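Local structure of choline binding protein PCPA (Streptococcus pneumoniae, 4CP6) at residues K27-E32 and T37-N42; D228-S233 and E249-P254; F81-D86 and R90-P95. The protein is a pneumococcal surface antigen of the choline-binding family, whose leucine-rich repeat region probably serves in contacts with partners outside the cell. All coordinates share one frame; numbering follows the deposited sequence.

Contact 1. Residues K27-E32 and T37-N42; sequences KVLTVE and TVQVGN
T37 meets T30 through both backbone and side chain. The two hydroxyls are hydrogen-bonded, T30 OG1 lying 2.7 Å from T37 OG1. In each threonine OG1 sits between backbone N and carbonyl carbon (chi1 67° in T30, 64° in T37), which turns the two hydroxyls toward each other on the face they share. T37 N donates to T30 O, reaching it from above the carbonyl plane, 38° out. T37 O takes a 2.8 Å bond from L29 N and a longer, weak one from T30 N, so a single carbonyl faces two consecutive residues. V38 and V28 form a non-hydrogen-bonded pair whose side chains lie on the other face of the sheet, where CG1 of V38 packs against CG2 of V28 at 4.0 Å; V38 CA also makes a CH···O contact of 3.3 Å with K27 O. Beyond the pair, V38 lies on V73 of strand 69-76. Q39 exchanges two backbone bonds with K27, Q39 N to K27 O and K27 N to Q39 O, each 3.0 Å, the second in the carbonyl plane. Its side chain runs beside that of K27, CG against CB at 3.7 Å, while L29 crosses it at about a right angle and rests CD2 3.5 Å from Q39 OE1. The amide NE2 of Q39 turns back along its own segment to donate to G41 O, which ties the side chain to the turn just past the strand. N42 closes the segment: its carbonyl accepts from a water that also takes a weak hydrogen bond from K27 NZ, and its OD1 is held by V44 N and T45 N. With L29 and T30 both opposite T37, the pairing is a classic beta bulge in the antiparallel hairpin of strands 24-32 and 35-40.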
loop_
_atom_site.group_PDB
_atom_site.type_symbol
_atom_site.label_atom_id
_atom_site.label_comp_id
_atom_site.label_asym_id
_atom_site.label_seq_id
_atom_site.Cartn_x
_atom_site.Cartn_y
_atom_site.Cartn_z
ATOM N N LYS A 27 -30.019 2.781 14.819
ATOM C CA LYS A 27 -30.032 4.164 15.254
ATOM C C LYS A 27 -30.649 5.027 14.169
ATOM O O LYS A 27 -30.266 4.908 13.017
ATOM C CB LYS A 27 -28.598 4.612 15.618
ATOM C CG LYS A 27 -28.490 6.034 16.131
ATOM C CD LYS A 27 -27.083 6.328 16.593
ATOM C CE LYS A 27 -26.948 7.763 17.026
ATOM N NZ LYS A 27 -25.688 7.980 17.786
ATOM N N VAL A 28 -31.660 5.844 14.519
ATOM C CA VAL A 28 -32.389 6.689 13.589
ATOM C C VAL A 28 -31.476 7.758 13.021
ATOM O O VAL A 28 -30.834 8.510 13.775
ATOM C CB VAL A 28 -33.655 7.302 14.256
ATOM C CG1 VAL A 28 -34.400 8.204 13.276
ATOM C CG2 VAL A 28 -34.582 6.195 14.791
ATOM N N LEU A 29 -31.432 7.795 11.695
ATOM C CA LEU A 29 -30.644 8.773 10.943
ATOM C C LEU A 29 -31.504 9.947 10.509
ATOM O O LEU A 29 -31.070 11.103 10.603
ATOM C CB LEU A 29 -29.966 8.108 9.736
ATOM C CG LEU A 29 -28.998 6.980 10.007
ATOM C CD1 LEU A 29 -28.555 6.377 8.701
ATOM C CD2 LEU A 29 -27.775 7.457 10.801
ATOM N N THR A 30 -32.702 9.649 9.990
ATOM C CA THR A 30 -33.684 10.660 9.570
ATOM C C THR A 30 -35.092 10.161 9.917
ATOM O O THR A 30 -35.333 8.944 10.025
ATOM C CB THR A 30 -33.663 10.912 8.051
ATOM O OG1 THR A 30 -34.111 9.732 7.385
ATOM C CG2 THR A 30 -32.282 11.368 7.517
ATOM N N VAL A 31 -36.030 11.110 10.068
ATOM C CA VAL A 31 -37.438 10.799 10.326
ATOM C C VAL A 31 -38.272 12.007 9.940
ATOM O O VAL A 31 -37.916 13.137 10.288
ATOM C CB VAL A 31 -37.737 10.290 11.772
ATOM C CG1 VAL A 31 -37.557 11.389 12.825
ATOM C CG2 VAL A 31 -39.138 9.663 11.868
ATOM N N GLU A 32 -39.345 11.769 9.193
ATOM C CA GLU A 32 -40.291 12.796 8.783
ATOM C C GLU A 32 -41.635 12.092 8.689
ATOM O O GLU A 32 -41.817 11.201 7.851
ATOM C CB GLU A 32 -39.909 13.437 7.438
ATOM C CG GLU A 32 -40.644 14.752 7.197
ATOM C CD GLU A 32 -40.481 15.418 5.842
ATOM O OE1 GLU A 32 -39.465 15.160 5.153
ATOM O OE2 GLU A 32 -41.363 16.232 5.484
ATOM N N THR A 37 -35.155 6.631 8.246
ATOM C CA THR A 37 -34.030 5.770 7.896
ATOM C C THR A 37 -33.250 5.472 9.129
ATOM O O THR A 37 -33.193 6.319 10.041
ATOM C CB THR A 37 -33.119 6.409 6.826
ATOM O OG1 THR A 37 -32.506 7.593 7.345
ATOM C CG2 THR A 37 -33.867 6.725 5.560
ATOM N N VAL A 38 -32.644 4.275 9.170
ATOM C CA VAL A 38 -31.777 3.876 10.268
ATOM C C VAL A 38 -30.455 3.290 9.769
ATOM O O VAL A 38 -30.376 2.778 8.650
ATOM C CB VAL A 38 -32.434 2.807 11.214
ATOM C CG1 VAL A 38 -33.562 3.392 12.052
ATOM C CG2 VAL A 38 -32.899 1.559 10.461
ATOM N N GLN A 39 -29.436 3.335 10.628
ATOM C CA GLN A 39 -28.234 2.541 10.470
ATOM C C GLN A 39 -28.448 1.288 11.323
ATOM O O GLN A 39 -29.106 1.342 12.387
ATOM C CB GLN A 39 -26.955 3.266 10.928
ATOM C CG GLN A 39 -26.956 3.637 12.416
ATOM C CD GLN A 39 -25.719 4.415 12.784
ATOM O OE1 GLN A 39 -25.290 5.316 12.063
ATOM N NE2 GLN A 39 -25.152 4.095 13.935
ATOM N N VAL A 40 -27.926 0.142 10.862
ATOM C CA VAL A 40 -27.917 -1.102 11.617
ATOM C C VAL A 40 -26.654 -1.071 12.468
ATOM O O VAL A 40 -25.546 -0.904 11.936
ATOM C CB VAL A 40 -28.090 -2.391 10.765
ATOM C CG1 VAL A 40 -27.083 -2.458 9.609
ATOM C CG2 VAL A 40 -28.016 -3.647 11.629
ATOM N N GLY A 41 -26.845 -1.123 13.779
ATOM C CA GLY A 41 -25.785 -1.050 14.775
ATOM C C GLY A 41 -25.811 0.317 15.432
ATOM O O GLY A 41 -26.187 1.312 14.799
ATOM N N ASN A 42 -25.416 0.382 16.728
ATOM C CA ASN A 42 -25.391 1.673 17.430
ATOM C C ASN A 42 -24.152 2.511 17.094
ATOM O O ASN A 42 -24.063 3.653 17.541
ATOM C CB ASN A 42 -25.510 1.451 18.971
ATOM C CG ASN A 42 -24.368 0.653 19.573
ATOM O OD1 ASN A 42 -23.328 0.406 18.942
ATOM N ND2 ASN A 42 -24.521 0.225 20.818
HETATM O O HOH W 1 -24.940 5.172 19.698
#

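Contact 2. Residues D228-S233 and E249-P254; sequences DGVLFS and ESYKTP
F232 presents the end of its ring to both Y251 and P254. The hydroxyl of Y251 arrives at the ring's edge, in its plane, with OH 3.4 Å from F232 CZ, so the two aromatic residues meet through an oxygen and a ring edge. Their side chains come from opposite directions: CG of Y251 is anti to its backbone N (chi1 -176°), which sends the phenol across from strand 250-252 toward strand 230-233. The proline ring comes obliquely to the same end of F232, CG of P254 lying 3.5 Å from F232 CE2 and CD of P254 3.6 Å from F232 CZ. Y251 OH and the two proline methylenes thus come to the same end of the phenyl ring from different directions.

V230, two residues before F232 on the same strand, adds its methyl groups to the phenol end. Its CG1 approaches Y251 OH to 3.9 Å, and CG2 comes obliquely to the phenol ring, 4.3 Å from Y251 CZ. Other parts of the chain add to the cluster: L239 touches both V230 and F232, Y242 meets the Y251 ring edge-to-face, and K236 makes a cation-pi contact with F232.

The backbones stay well apart, the nearest CA atoms, those of V230 and T253, being 10.1 Å from each other. The two strands belong to different sheets of the leucine-rich repeat protein, 230-233 to a mixed sheet and 250-252 to a parallel one, and in these segments side chains alone bridge them. Since no hydrogen bond is made between the segments, their cohesion here probably rests mainly on dispersion among apolar groups, to which the in-plane approach of the phenol oxygen to the ring's C-H edge probably adds a weak electrostatic attraction.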
loop_
_atom_site.group_PDB
_atom_site.type_symbol
_atom_site.label_atom_id
_atom_site.label_comp_id
_atom_site.label_asym_id
_atom_site.label_seq_id
_atom_site.Cartn_x
_atom_site.Cartn_y
_atom_site.Cartn_z
ATOM N N ASP A 228 1.614 -4.968 -19.705
ATOM C CA ASP A 228 2.197 -6.238 -19.258
ATOM C C ASP A 228 1.986 -6.445 -17.749
ATOM O O ASP A 228 2.817 -7.038 -17.045
ATOM C CB ASP A 228 3.671 -6.367 -19.705
ATOM C CG ASP A 228 3.823 -6.390 -21.220
ATOM O OD1 ASP A 228 3.022 -7.084 -21.887
ATOM O OD2 ASP A 228 4.711 -5.684 -21.737
ATOM N N GLY A 229 0.831 -5.979 -17.291
ATOM C CA GLY A 229 0.383 -6.148 -15.916
ATOM C C GLY A 229 0.909 -5.114 -14.939
ATOM O O GLY A 229 0.540 -5.171 -13.765
ATOM N N VAL A 230 1.697 -4.150 -15.426
ATOM C CA VAL A 230 2.274 -3.048 -14.627
ATOM C C VAL A 230 1.357 -1.850 -14.706
ATOM O O VAL A 230 0.968 -1.452 -15.807
ATOM C CB VAL A 230 3.703 -2.690 -15.105
ATOM C CG1 VAL A 230 4.328 -1.620 -14.214
ATOM C CG2 VAL A 230 4.590 -3.935 -15.102
ATOM N N LEU A 231 1.002 -1.276 -13.549
ATOM C CA LEU A 231 0.091 -0.141 -13.486
ATOM C C LEU A 231 0.821 1.189 -13.590
ATOM O O LEU A 231 1.738 1.455 -12.811
ATOM C CB LEU A 231 -0.716 -0.220 -12.186
ATOM C CG LEU A 231 -1.705 0.900 -11.911
ATOM C CD1 LEU A 231 -2.887 0.872 -12.887
ATOM C CD2 LEU A 231 -2.244 0.758 -10.488
ATOM N N PHE A 232 0.389 2.043 -14.534
ATOM C CA PHE A 232 0.906 3.367 -14.775
ATOM C C PHE A 232 -0.236 4.371 -14.799
ATOM O O PHE A 232 -1.402 4.008 -15.014
ATOM C CB PHE A 232 1.521 3.426 -16.187
ATOM C CG PHE A 232 2.832 2.704 -16.386
ATOM C CD1 PHE A 232 2.856 1.347 -16.672
ATOM C CD2 PHE A 232 4.036 3.377 -16.248
ATOM C CE1 PHE A 232 4.066 0.685 -16.884
ATOM C CE2 PHE A 232 5.246 2.713 -16.458
ATOM C CZ PHE A 232 5.249 1.365 -16.749
ATOM N N SER A 233 0.115 5.640 -14.717
ATOM C CA SER A 233 -0.818 6.700 -15.102
ATOM C C SER A 233 -1.001 6.562 -16.636
ATOM O O SER A 233 -0.126 6.028 -17.328
ATOM C CB SER A 233 -0.252 8.078 -14.794
ATOM O OG SER A 233 1.022 8.290 -15.400
ATOM N N GLU A 249 12.565 -11.714 -15.384
ATOM C CA GLU A 249 13.856 -11.513 -14.721
ATOM C C GLU A 249 14.436 -10.138 -14.963
ATOM O O GLU A 249 15.265 -9.673 -14.173
ATOM C CB GLU A 249 14.850 -12.622 -15.125
ATOM C CG GLU A 249 14.473 -13.973 -14.551
ATOM C CD GLU A 249 15.529 -15.057 -14.705
ATOM O OE1 GLU A 249 16.696 -14.723 -15.005
ATOM O OE2 GLU A 249 15.197 -16.242 -14.474
ATOM N N SER A 250 14.060 -9.479 -16.068
ATOM C CA SER A 250 14.604 -8.162 -16.369
ATOM C C SER A 250 13.463 -7.261 -16.806
ATOM O O SER A 250 12.440 -7.740 -17.304
ATOM C CB SER A 250 15.663 -8.231 -17.466
ATOM O OG SER A 250 15.069 -8.776 -18.633
ATOM N N TYR A 251 13.641 -5.967 -16.632
ATOM C CA TYR A 251 12.607 -4.990 -16.982
ATOM C C TYR A 251 13.242 -3.672 -17.261
ATOM O O TYR A 251 14.239 -3.302 -16.614
ATOM C CB TYR A 251 11.599 -4.839 -15.814
ATOM C CG TYR A 251 10.420 -3.927 -16.100
ATOM C CD1 TYR A 251 9.385 -4.340 -16.929
ATOM C CD2 TYR A 251 10.315 -2.674 -15.491
ATOM C CE1 TYR A 251 8.301 -3.512 -17.192
ATOM C CE2 TYR A 251 9.228 -1.839 -15.737
ATOM C CZ TYR A 251 8.232 -2.264 -16.600
ATOM O OH TYR A 251 7.159 -1.466 -16.860
ATOM N N LYS A 252 12.659 -2.935 -18.230
ATOM C CA LYS A 252 13.077 -1.605 -18.569
ATOM C C LYS A 252 11.866 -0.680 -18.430
ATOM O O LYS A 252 10.842 -0.931 -19.053
ATOM C CB LYS A 252 13.600 -1.520 -20.020
ATOM C CG LYS A 252 14.829 -2.384 -20.268
ATOM C CD LYS A 252 15.321 -2.261 -21.714
ATOM C CE LYS A 252 16.226 -3.414 -22.065
ATOM N NZ LYS A 252 15.779 -4.077 -23.319
ATOM N N THR A 253 11.966 0.381 -17.618
ATOM C CA THR A 253 10.854 1.326 -17.530
ATOM C C THR A 253 10.739 2.060 -18.876
ATOM O O THR A 253 11.738 2.326 -19.567
ATOM C CB THR A 253 11.051 2.299 -16.369
ATOM O OG1 THR A 253 12.327 2.964 -16.514
ATOM C CG2 THR A 253 10.950 1.619 -15.033
ATOM N N PRO A 254 9.505 2.445 -19.251
ATOM C CA PRO A 254 9.331 3.167 -20.528
ATOM C C PRO A 254 9.959 4.543 -20.513
ATOM O O PRO A 254 10.182 5.136 -19.455
ATOM C CB PRO A 254 7.805 3.247 -20.696
ATOM C CG PRO A 254 7.231 3.012 -19.339
ATOM C CD PRO A 254 8.226 2.182 -18.561
#

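Contact 3. Residues F81-D86 and R90-P95; sequences FSYYPD and RIVYYP
Y94 reaches across to F81 within an irregular loop that doubles back between strands 69-76 and 97-100 of the leucine-rich repeat protein; the two segments run nearly antiparallel, 171° apart, without strand pairing. The direct hydrogen bond is Y94 OH to F81 O, 2.6 Å. F81 O lies at the edge of the phenol ring, in its plane, and S115 OG is a second partner of the hydroxyl.

Van der Waals contacts centre on Y83 and V92. The Y83 ring brings CE1 to 3.8 Å from V92 CB and turns its edge to V92 O, in plane, while CB of Y83 rests 3.9 Å from Y94 CD2. CG2 of V92, anti to the carbonyl carbon, lies against the carbonyl oxygen of Y84 and CB of D86.

Water carries the remaining polar links. One molecule joins Y83 OH to V92 N, and another accepts from D86 N and donates to R90 O. D86 CB lies 3.9 Å from R90 CG; the charged groups of the two residues stay apart, planes 88° to each other, and D86 OD2 is hydrogen-bonded to T88 OG1. A third water spans the gap, 3.0 Å from both D86 OD1 and R90 NH1.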
loop_
_atom_site.group_PDB
_atom_site.type_symbol
_atom_site.label_atom_id
_atom_site.label_comp_id
_atom_site.label_asym_id
_atom_site.label_seq_id
_atom_site.Cartn_x
_atom_site.Cartn_y
_atom_site.Cartn_z
ATOM N N PHE A 81 -20.896 -5.106 12.171
ATOM C CA PHE A 81 -20.613 -6.495 11.854
ATOM C C PHE A 81 -19.128 -6.796 12.004
ATOM O O PHE A 81 -18.547 -7.619 11.286
ATOM C CB PHE A 81 -21.213 -6.908 10.508
ATOM C CG PHE A 81 -22.714 -6.771 10.550
ATOM C CD1 PHE A 81 -23.491 -7.627 11.346
ATOM C CD2 PHE A 81 -23.355 -5.767 9.848
ATOM C CE1 PHE A 81 -24.874 -7.480 11.419
ATOM C CE2 PHE A 81 -24.746 -5.609 9.938
ATOM C CZ PHE A 81 -25.498 -6.465 10.727
ATOM N N SER A 82 -18.506 -6.123 12.975
ATOM C CA SER A 82 -17.117 -6.411 13.241
ATOM C C SER A 82 -17.003 -7.672 14.091
ATOM O O SER A 82 -17.932 -8.020 14.855
ATOM C CB SER A 82 -16.433 -5.247 13.944
ATOM O OG SER A 82 -17.066 -5.037 15.189
ATOM N N TYR A 83 -15.879 -8.334 13.974
ATOM C CA TYR A 83 -15.594 -9.520 14.750
ATOM C C TYR A 83 -14.429 -9.166 15.616
ATOM O O TYR A 83 -13.366 -8.756 15.116
ATOM C CB TYR A 83 -15.279 -10.749 13.867
ATOM C CG TYR A 83 -14.743 -11.891 14.701
ATOM C CD1 TYR A 83 -15.613 -12.756 15.370
ATOM C CD2 TYR A 83 -13.384 -11.968 15.017
ATOM C CE1 TYR A 83 -15.128 -13.754 16.218
ATOM C CE2 TYR A 83 -12.899 -12.910 15.930
ATOM C CZ TYR A 83 -13.775 -13.808 16.520
ATOM O OH TYR A 83 -13.286 -14.763 17.392
ATOM N N TYR A 84 -14.628 -9.361 16.919
ATOM C CA TYR A 84 -13.600 -9.194 17.931
ATOM C C TYR A 84 -13.613 -10.360 18.885
ATOM O O TYR A 84 -14.675 -10.802 19.327
ATOM C CB TYR A 84 -13.797 -7.912 18.745
ATOM C CG TYR A 84 -13.587 -6.663 17.939
ATOM C CD1 TYR A 84 -12.306 -6.166 17.712
ATOM C CD2 TYR A 84 -14.668 -5.908 17.505
ATOM C CE1 TYR A 84 -12.108 -4.994 16.983
ATOM C CE2 TYR A 84 -14.485 -4.725 16.802
ATOM C CZ TYR A 84 -13.205 -4.279 16.525
ATOM O OH TYR A 84 -13.048 -3.121 15.813
ATOM N N PRO A 85 -12.432 -10.810 19.290
ATOM C CA PRO A 85 -12.364 -11.835 20.334
ATOM C C PRO A 85 -12.777 -11.230 21.674
ATOM O O PRO A 85 -12.760 -10.002 21.860
ATOM C CB PRO A 85 -10.902 -12.239 20.351
ATOM C CG PRO A 85 -10.159 -11.013 19.863
ATOM C CD PRO A 85 -11.091 -10.325 18.900
ATOM N N ASP A 86 -13.163 -12.101 22.611
ATOM C CA ASP A 86 -13.568 -11.680 23.937
ATOM C C ASP A 86 -12.415 -11.918 24.896
ATOM O O ASP A 86 -11.648 -12.876 24.719
ATOM C CB ASP A 86 -14.774 -12.518 24.377
ATOM C CG ASP A 86 -15.444 -11.942 25.593
ATOM O OD1 ASP A 86 -16.227 -10.974 25.433
ATOM O OD2 ASP A 86 -15.150 -12.420 26.705
ATOM N N ARG A 90 -13.907 -17.049 25.192
ATOM C CA ARG A 90 -15.103 -17.788 24.773
ATOM C C ARG A 90 -15.250 -17.627 23.251
ATOM O O ARG A 90 -14.719 -16.652 22.681
ATOM C CB ARG A 90 -16.364 -17.227 25.479
ATOM C CG ARG A 90 -16.779 -15.776 25.067
ATOM C CD ARG A 90 -17.932 -15.204 25.899
ATOM N NE ARG A 90 -19.169 -15.971 25.700
ATOM C CZ ARG A 90 -20.009 -15.785 24.684
ATOM N NH1 ARG A 90 -19.801 -14.798 23.813
ATOM N NH2 ARG A 90 -21.071 -16.583 24.533
ATOM N N ILE A 91 -15.953 -18.564 22.593
ATOM C CA ILE A 91 -16.246 -18.441 21.161
ATOM C C ILE A 91 -17.197 -17.243 21.005
ATOM O O ILE A 91 -18.183 -17.111 21.767
ATOM C CB ILE A 91 -16.914 -19.737 20.622
ATOM C CG1 ILE A 91 -15.974 -20.963 20.682
ATOM C CG2 ILE A 91 -17.518 -19.546 19.221
ATOM C CD1 ILE A 91 -14.727 -20.979 19.733
ATOM N N VAL A 92 -16.891 -16.353 20.023
ATOM C CA VAL A 92 -17.714 -15.207 19.669
ATOM C C VAL A 92 -18.335 -15.641 18.337
ATOM O O VAL A 92 -17.608 -15.941 17.369
ATOM C CB VAL A 92 -16.884 -13.895 19.583
ATOM C CG1 VAL A 92 -17.732 -12.741 19.069
ATOM C CG2 VAL A 92 -16.301 -13.539 20.959
ATOM N N TYR A 93 -19.668 -15.787 18.319
ATOM C CA TYR A 93 -20.376 -16.338 17.169
ATOM C C TYR A 93 -20.381 -15.389 15.992
ATOM O O TYR A 93 -20.458 -14.178 16.178
ATOM C CB TYR A 93 -21.811 -16.698 17.557
ATOM C CG TYR A 93 -21.854 -17.560 18.799
ATOM C CD1 TYR A 93 -21.205 -18.789 18.836
ATOM C CD2 TYR A 93 -22.548 -17.146 19.932
ATOM C CE1 TYR A 93 -21.244 -19.593 19.976
ATOM C CE2 TYR A 93 -22.579 -17.934 21.081
ATOM C CZ TYR A 93 -21.946 -19.162 21.088
ATOM O OH TYR A 93 -21.997 -19.927 22.234
ATOM N N TYR A 94 -20.300 -15.926 14.777
ATOM C CA TYR A 94 -20.266 -15.042 13.618
ATOM C C TYR A 94 -20.704 -15.833 12.393
ATOM O O TYR A 94 -20.333 -16.988 12.254
ATOM C CB TYR A 94 -18.829 -14.462 13.423
ATOM C CG TYR A 94 -18.832 -13.231 12.552
ATOM C CD1 TYR A 94 -18.771 -13.339 11.163
ATOM C CD2 TYR A 94 -18.946 -11.954 13.108
ATOM C CE1 TYR A 94 -18.889 -12.212 10.349
ATOM C CE2 TYR A 94 -19.006 -10.814 12.302
ATOM C CZ TYR A 94 -18.954 -10.951 10.918
ATOM O OH TYR A 94 -19.010 -9.850 10.096
ATOM N N PRO A 95 -21.490 -15.217 11.490
ATOM C CA PRO A 95 -21.958 -15.941 10.303
ATOM C C PRO A 95 -20.863 -16.327 9.316
ATOM O O PRO A 95 -19.787 -15.738 9.294
ATOM C CB PRO A 95 -22.957 -14.975 9.651
ATOM C CG PRO A 95 -22.757 -13.675 10.269
ATOM C CD PRO A 95 -22.075 -13.872 11.585
HETATM O O HOH W 2 -14.358 -17.146 18.350
HETATM O O HOH W 3 -12.950 -14.793 21.936
HETATM O O HOH W 4 -18.663 -12.046 23.999
#

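How the contacts relate
Along the chain the order is contact 1, contact 3, contact 2. The first two lie on the same side of the chain's centre, their centres 24 Å apart, and they touch where V40 CG2 packs on F81 CZ at 3.9 Å. Strand 69-76 pairs in parallel with strand 35-40 of contact 1 and then leads into the loop of contact 3, so hairpin and loop adjoin at the N-terminal part of the elongated protein. Contact 2 is remote, on the opposite side of the centre, about 48 Å from contact 1 and 43 Å from contact 3 between centres. There it joins the mixed sheet that includes strand 230-233 to the parallel sheet that begins with strand 250-252.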